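Local coordinates for protein acyl-coa oxidase (Arabidopsis thaliana, PDB 1W07) that oxidises long- and medium-chain acyl-CoAs to 2-trans-enoyl-CoAs in peroxisomal beta-oxidation, using FAD and passing the electrons to oxygen to give hydrogen peroxide, at residues Asn294-Tyr306 / Val604-Leu618. The protein carries 1 engineered substitution. Residues are numbered along the deposited sequence; the frame is centred on the assembly and turned at random.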
loop_
_atom_site.group_PDB
_atom_site.type_symbol
_atom_site.label_atom_id
_atom_site.label_comp_id
_atom_site.label_asym_id
_atom_site.label_seq_id
_atom_site.Cartn_x
_atom_site.Cartn_y
_atom_site.Cartn_z
ATOM N N ASN B 294 -9.036 5.061 -14.518
ATOM C CA ASN B 294 -8.201 4.232 -15.386
ATOM C C ASN B 294 -7.409 3.224 -14.555
ATOM O O ASN B 294 -7.527 2.020 -14.756
ATOM C CB ASN B 294 -7.208 5.089 -16.196
ATOM C CG ASN B 294 -7.847 5.774 -17.391
ATOM O OD1 ASN B 294 -8.573 5.148 -18.172
ATOM N ND2 ASN B 294 -7.557 7.056 -17.560
ATOM N N ALA B 295 -6.604 3.725 -13.617
ATOM C CA ALA B 295 -5.777 2.863 -12.781
ATOM C C ALA B 295 -6.595 1.906 -11.920
ATOM O O ALA B 295 -6.265 0.715 -11.824
ATOM C CB ALA B 295 -4.832 3.712 -11.889
ATOM N N LEU B 296 -7.672 2.398 -11.308
ATOM C CA LEU B 296 -8.464 1.535 -10.439
ATOM C C LEU B 296 -9.100 0.396 -11.207
ATOM O O LEU B 296 -9.044 -0.754 -10.765
ATOM C CB LEU B 296 -9.534 2.343 -9.690
ATOM C CG LEU B 296 -10.370 1.583 -8.655
ATOM C CD1 LEU B 296 -9.453 0.871 -7.667
ATOM C CD2 LEU B 296 -11.303 2.547 -7.921
ATOM N N SER B 297 -9.698 0.708 -12.352
ATOM C CA SER B 297 -10.331 -0.308 -13.194
ATOM C C SER B 297 -9.319 -1.368 -13.630
ATOM O O SER B 297 -9.679 -2.535 -13.776
ATOM C CB SER B 297 -10.948 0.329 -14.444
ATOM O OG SER B 297 -9.968 0.951 -15.271
ATOM N N ARG B 298 -8.057 -0.988 -13.841
ATOM C CA ARG B 298 -7.074 -1.983 -14.274
ATOM C C ARG B 298 -6.877 -2.988 -13.148
ATOM O O ARG B 298 -6.925 -4.204 -13.379
ATOM C CB ARG B 298 -5.725 -1.341 -14.614
ATOM C CG ARG B 298 -5.719 -0.484 -15.881
ATOM C CD ARG B 298 -4.399 0.302 -16.029
ATOM N NE ARG B 298 -3.265 -0.575 -16.292
ATOM C CZ ARG B 298 -2.051 -0.158 -16.642
ATOM N NH1 ARG B 298 -1.785 1.139 -16.750
ATOM N NH2 ARG B 298 -1.101 -1.045 -16.932
ATOM N N ALA B 299 -6.659 -2.479 -11.930
ATOM C CA ALA B 299 -6.442 -3.334 -10.776
ATOM C C ALA B 299 -7.649 -4.225 -10.506
ATOM O O ALA B 299 -7.498 -5.423 -10.285
ATOM C CB ALA B 299 -6.109 -2.472 -9.528
ATOM N N VAL B 300 -8.844 -3.643 -10.528
ATOM C CA VAL B 300 -10.092 -4.392 -10.294
ATOM C C VAL B 300 -10.307 -5.480 -11.371
ATOM O O VAL B 300 -10.796 -6.574 -11.069
ATOM C CB VAL B 300 -11.315 -3.432 -10.278
ATOM C CG1 VAL B 300 -12.638 -4.221 -10.342
ATOM C CG2 VAL B 300 -11.251 -2.557 -9.007
ATOM N N CYS B 301 -9.953 -5.178 -12.618
ATOM C CA CYS B 301 -10.106 -6.146 -13.702
ATOM C C CYS B 301 -9.235 -7.365 -13.381
ATOM O O CYS B 301 -9.675 -8.505 -13.503
ATOM C CB CYS B 301 -9.657 -5.511 -15.017
ATOM S SG CYS B 301 -9.714 -6.581 -16.488
ATOM N N ILE B 302 -8.005 -7.117 -12.937
ATOM C CA ILE B 302 -7.080 -8.198 -12.615
ATOM C C ILE B 302 -7.576 -9.033 -11.443
ATOM O O ILE B 302 -7.644 -10.263 -11.524
ATOM C CB ILE B 302 -5.663 -7.636 -12.310
ATOM C CG1 ILE B 302 -5.112 -6.938 -13.569
ATOM C CG2 ILE B 302 -4.735 -8.765 -11.881
ATOM C CD1 ILE B 302 -3.812 -6.122 -13.353
ATOM N N ALA B 303 -7.923 -8.370 -10.350
ATOM C CA ALA B 303 -8.381 -9.084 -9.172
ATOM C C ALA B 303 -9.697 -9.799 -9.425
ATOM O O ALA B 303 -9.890 -10.922 -8.935
ATOM C CB ALA B 303 -8.500 -8.121 -7.970
ATOM N N THR B 304 -10.598 -9.195 -10.206
ATOM C CA THR B 304 -11.886 -9.837 -10.496
ATOM C C THR B 304 -11.693 -11.118 -11.311
ATOM O O THR B 304 -12.243 -12.163 -10.968
ATOM C CB THR B 304 -12.873 -8.861 -11.242
ATOM O OG1 THR B 304 -13.148 -7.729 -10.411
ATOM C CG2 THR B 304 -14.192 -9.557 -11.537
ATOM N N ARG B 305 -10.906 -11.056 -12.381
ATOM C CA ARG B 305 -10.691 -12.254 -13.184
ATOM C C ARG B 305 -9.965 -13.322 -12.375
ATOM O O ARG B 305 -10.382 -14.483 -12.353
ATOM C CB ARG B 305 -9.906 -11.907 -14.457
ATOM C CG ARG B 305 -10.691 -11.045 -15.444
ATOM C CD ARG B 305 -9.848 -10.691 -16.657
ATOM N NE ARG B 305 -10.631 -10.011 -17.683
ATOM C CZ ARG B 305 -10.113 -9.338 -18.700
ATOM N NH1 ARG B 305 -10.914 -8.753 -19.579
ATOM N NH2 ARG B 305 -8.800 -9.240 -18.832
ATOM N N TYR B 306 -8.883 -12.948 -11.693
ATOM C CA TYR B 306 -8.188 -13.949 -10.899
ATOM C C TYR B 306 -9.083 -14.542 -9.805
ATOM O O TYR B 306 -8.940 -15.714 -9.459
ATOM C CB TYR B 306 -6.940 -13.362 -10.259
ATOM C CG TYR B 306 -6.147 -14.397 -9.502
ATOM C CD1 TYR B 306 -5.481 -15.424 -10.178
ATOM C CD2 TYR B 306 -6.068 -14.366 -8.110
ATOM C CE1 TYR B 306 -4.755 -16.387 -9.482
ATOM C CE2 TYR B 306 -5.348 -15.328 -7.408
ATOM C CZ TYR B 306 -4.696 -16.330 -8.095
ATOM O OH TYR B 306 -3.982 -17.276 -7.395
ATOM N N VAL B 604 -15.866 -6.078 -15.708
ATOM C CA VAL B 604 -14.493 -5.621 -15.908
ATOM C C VAL B 604 -14.089 -5.772 -17.372
ATOM O O VAL B 604 -13.159 -5.108 -17.836
ATOM C CB VAL B 604 -13.475 -6.354 -14.980
ATOM C CG1 VAL B 604 -13.873 -6.134 -13.525
ATOM C CG2 VAL B 604 -13.348 -7.858 -15.337
ATOM N N ASP B 605 -14.795 -6.638 -18.109
ATOM C CA ASP B 605 -14.490 -6.823 -19.530
ATOM C C ASP B 605 -14.936 -5.547 -20.235
ATOM O O ASP B 605 -14.412 -5.183 -21.290
ATOM C CB ASP B 605 -15.252 -8.010 -20.136
ATOM C CG ASP B 605 -14.772 -9.359 -19.627
ATOM O OD1 ASP B 605 -13.583 -9.502 -19.259
ATOM O OD2 ASP B 605 -15.604 -10.304 -19.626
ATOM N N ALA B 606 -15.915 -4.863 -19.650
ATOM C CA ALA B 606 -16.420 -3.620 -20.231
ATOM C C ALA B 606 -15.310 -2.579 -20.394
ATOM O O ALA B 606 -15.442 -1.641 -21.185
ATOM C CB ALA B 606 -17.545 -3.066 -19.369
ATOM N N PHE B 607 -14.225 -2.738 -19.637
ATOM C CA PHE B 607 -13.086 -1.812 -19.698
ATOM C C PHE B 607 -12.396 -1.962 -21.053
ATOM O O PHE B 607 -11.717 -1.048 -21.526
ATOM C CB PHE B 607 -12.093 -2.135 -18.569
ATOM C CG PHE B 607 -12.691 -2.051 -17.182
ATOM C CD1 PHE B 607 -12.151 -2.779 -16.124
ATOM C CD2 PHE B 607 -13.788 -1.225 -16.931
ATOM C CE1 PHE B 607 -12.701 -2.683 -14.829
ATOM C CE2 PHE B 607 -14.343 -1.122 -15.651
ATOM C CZ PHE B 607 -13.795 -1.856 -14.596
ATOM N N ASN B 608 -12.576 -3.133 -21.663
ATOM C CA ASN B 608 -12.000 -3.413 -22.971
ATOM C C ASN B 608 -10.472 -3.344 -23.030
ATOM O O ASN B 608 -9.896 -2.932 -24.040
ATOM C CB ASN B 608 -12.598 -2.464 -24.011
ATOM C CG ASN B 608 -12.350 -2.932 -25.412
ATOM O OD1 ASN B 608 -12.595 -4.092 -25.728
ATOM N ND2 ASN B 608 -11.865 -2.040 -26.268
ATOM N N TYR B 609 -9.818 -3.755 -21.950
ATOM C CA TYR B 609 -8.359 -3.735 -21.876
ATOM C C TYR B 609 -7.733 -4.928 -22.588
ATOM O O TYR B 609 -8.243 -6.047 -22.488
ATOM C CB TYR B 609 -7.914 -3.745 -20.406
ATOM C CG TYR B 609 -8.166 -2.455 -19.660
ATOM C CD1 TYR B 609 -8.496 -2.468 -18.306
ATOM C CD2 TYR B 609 -8.047 -1.213 -20.298
ATOM C CE1 TYR B 609 -8.706 -1.276 -17.595
ATOM C CE2 TYR B 609 -8.259 -0.009 -19.589
ATOM C CZ TYR B 609 -8.586 -0.058 -18.236
ATOM O OH TYR B 609 -8.778 1.101 -17.501
ATOM N N THR B 610 -6.634 -4.691 -23.300
ATOM C CA THR B 610 -5.932 -5.768 -23.998
ATOM C C THR B 610 -5.016 -6.415 -22.954
ATOM O O THR B 610 -4.715 -5.800 -21.926
ATOM C CB THR B 610 -5.011 -5.234 -25.125
ATOM O OG1 THR B 610 -3.974 -4.431 -24.542
ATOM C CG2 THR B 610 -5.804 -4.401 -26.154
ATOM N N ASP B 611 -4.569 -7.643 -23.199
ATOM C CA ASP B 611 -3.674 -8.303 -22.257
ATOM C C ASP B 611 -2.355 -7.548 -22.220
ATOM O O ASP B 611 -1.689 -7.476 -21.179
ATOM C CB ASP B 611 -3.414 -9.749 -22.673
ATOM C CG ASP B 611 -4.508 -10.696 -22.218
ATOM O OD1 ASP B 611 -5.303 -10.318 -21.332
ATOM O OD2 ASP B 611 -4.556 -11.822 -22.741
ATOM N N HIS B 612 -1.970 -6.989 -23.363
ATOM C CA HIS B 612 -0.727 -6.234 -23.438
ATOM C C HIS B 612 -0.766 -5.048 -22.479
ATOM O O HIS B 612 0.205 -4.794 -21.766
ATOM C CB HIS B 612 -0.480 -5.735 -24.867
ATOM C CG HIS B 612 0.691 -4.811 -24.995
ATOM N ND1 HIS B 612 0.609 -3.466 -24.708
ATOM C CD2 HIS B 612 1.975 -5.041 -25.359
ATOM C CE1 HIS B 612 1.792 -2.906 -24.891
ATOM N NE2 HIS B 612 2.639 -3.841 -25.284
ATOM N N TYR B 613 -1.890 -4.331 -22.452
ATOM C CA TYR B 613 -2.017 -3.162 -21.579
ATOM C C TYR B 613 -2.078 -3.563 -20.106
ATOM O O TYR B 613 -1.423 -2.950 -19.254
ATOM C CB TYR B 613 -3.266 -2.362 -21.933
ATOM C CG TYR B 613 -3.406 -1.079 -21.144
ATOM C CD1 TYR B 613 -2.472 -0.051 -21.281
ATOM C CD2 TYR B 613 -4.470 -0.894 -20.264
ATOM C CE1 TYR B 613 -2.600 1.130 -20.564
ATOM C CE2 TYR B 613 -4.607 0.274 -19.546
ATOM C CZ TYR B 613 -3.677 1.282 -19.701
ATOM O OH TYR B 613 -3.871 2.452 -19.024
ATOM N N LEU B 614 -2.869 -4.590 -19.809
ATOM C CA LEU B 614 -3.011 -5.072 -18.442
ATOM C C LEU B 614 -1.703 -5.626 -17.922
ATOM O O LEU B 614 -1.411 -5.508 -16.729
ATOM C CB LEU B 614 -4.091 -6.156 -18.347
ATOM C CG LEU B 614 -5.550 -5.725 -18.125
ATOM C CD1 LEU B 614 -6.435 -6.960 -17.960
ATOM C CD2 LEU B 614 -5.640 -4.846 -16.889
ATOM N N ASN B 615 -0.940 -6.257 -18.816
ATOM C CA ASN B 615 0.366 -6.831 -18.472
ATOM C C ASN B 615 0.268 -7.650 -17.189
ATOM O O ASN B 615 1.063 -7.467 -16.270
ATOM C CB ASN B 615 1.370 -5.696 -18.289
ATOM C CG ASN B 615 2.802 -6.175 -18.301
ATOM O OD1 ASN B 615 3.189 -6.975 -19.152
ATOM N ND2 ASN B 615 3.605 -5.665 -17.378
ATOM N N SER B 616 -0.703 -8.559 -17.157
ATOM C CA SER B 616 -0.972 -9.373 -15.982
ATOM C C SER B 616 -1.281 -10.814 -16.299
ATOM O O SER B 616 -2.183 -11.111 -17.081
ATOM C CB SER B 616 -2.167 -8.799 -15.226
ATOM O OG SER B 616 -2.569 -9.669 -14.181
ATOM N N VAL B 617 -0.549 -11.707 -15.656
ATOM C CA VAL B 617 -0.754 -13.125 -15.859
ATOM C C VAL B 617 -2.011 -13.561 -15.100
ATOM O O VAL B 617 -2.777 -14.392 -15.577
ATOM C CB VAL B 617 0.466 -13.940 -15.346
ATOM C CG1 VAL B 617 0.140 -15.425 -15.398
ATOM C CG2 VAL B 617 1.721 -13.616 -16.195
ATOM N N LEU B 618 -2.235 -12.987 -13.922
ATOM C CA LEU B 618 -3.397 -13.365 -13.129
ATOM C C LEU B 618 -4.678 -12.829 -13.748
ATOM O O LEU B 618 -5.750 -13.428 -13.602
ATOM C CB LEU B 618 -3.267 -12.827 -11.700
ATOM C CG LEU B 618 -1.975 -13.122 -10.923
ATOM C CD1 LEU B 618 -2.192 -12.678 -9.493
ATOM C CD2 LEU B 618 -1.599 -14.614 -10.977
HETATM O O HOH W 1 -10.105 3.081 -18.853
HETATM O O HOH W 2 -2.201 -3.355 -15.238
HETATM O O HOH W 3 -10.432 -6.974 -21.871
HETATM O O HOH W 4 -7.355 -8.479 -21.257
#
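D605 OD1 is gripped by R305, whose NH1 lies 2.8 Å from it with an N-H...O angle of 162°; NE of R305 adds a weak second bond to OD1. The oxygen is met on its anti side, close to the guanidinium plane, and D605 has a second cation in R11. C301 SG lies over the centre of one face of the R305 guanidinium, while waters link NH1 and NH2 of R305 to Y609 O, and the NH2 water also reaches D611 OD1, which accepts from Y621 N as well. R298 leaves the helix differently: its chain bends at chi3 (68°), which brings CZ over the Y613 ring face, 4.1 Å from the centroid, a cation-pi contact with the planes 30° apart. NH2 of R298 also forms a salt bridge with D94, so a leucine in its place would probably leave that carboxylate without its cation and the Y613 face without its charged partner. Between the arginines, the V604 side chain fits as a knob among V300, C301, T304 and R305, and L614 among R298, C301, I302 and R305. S297 CB lies over the centre of the F607 face, 3.5 Å from the ring centroid, a CH-pi contact, and its OG is 2.5 Å from Y609 OH, in the plane of that ring. At the other end, L618 CD1 covers a face of Y306, whose side chain is about 5 Å from FAD and about 3 Å from the side chain of FAD-binding R310. Helix 278-309 of the C-alpha1 domain is thus packed along one side by the end of helix 600-605, the turn after it, the short helix 611-614 and the following loop, joining it to the C-terminal acyl-CoA oxidase region beside the FAD site.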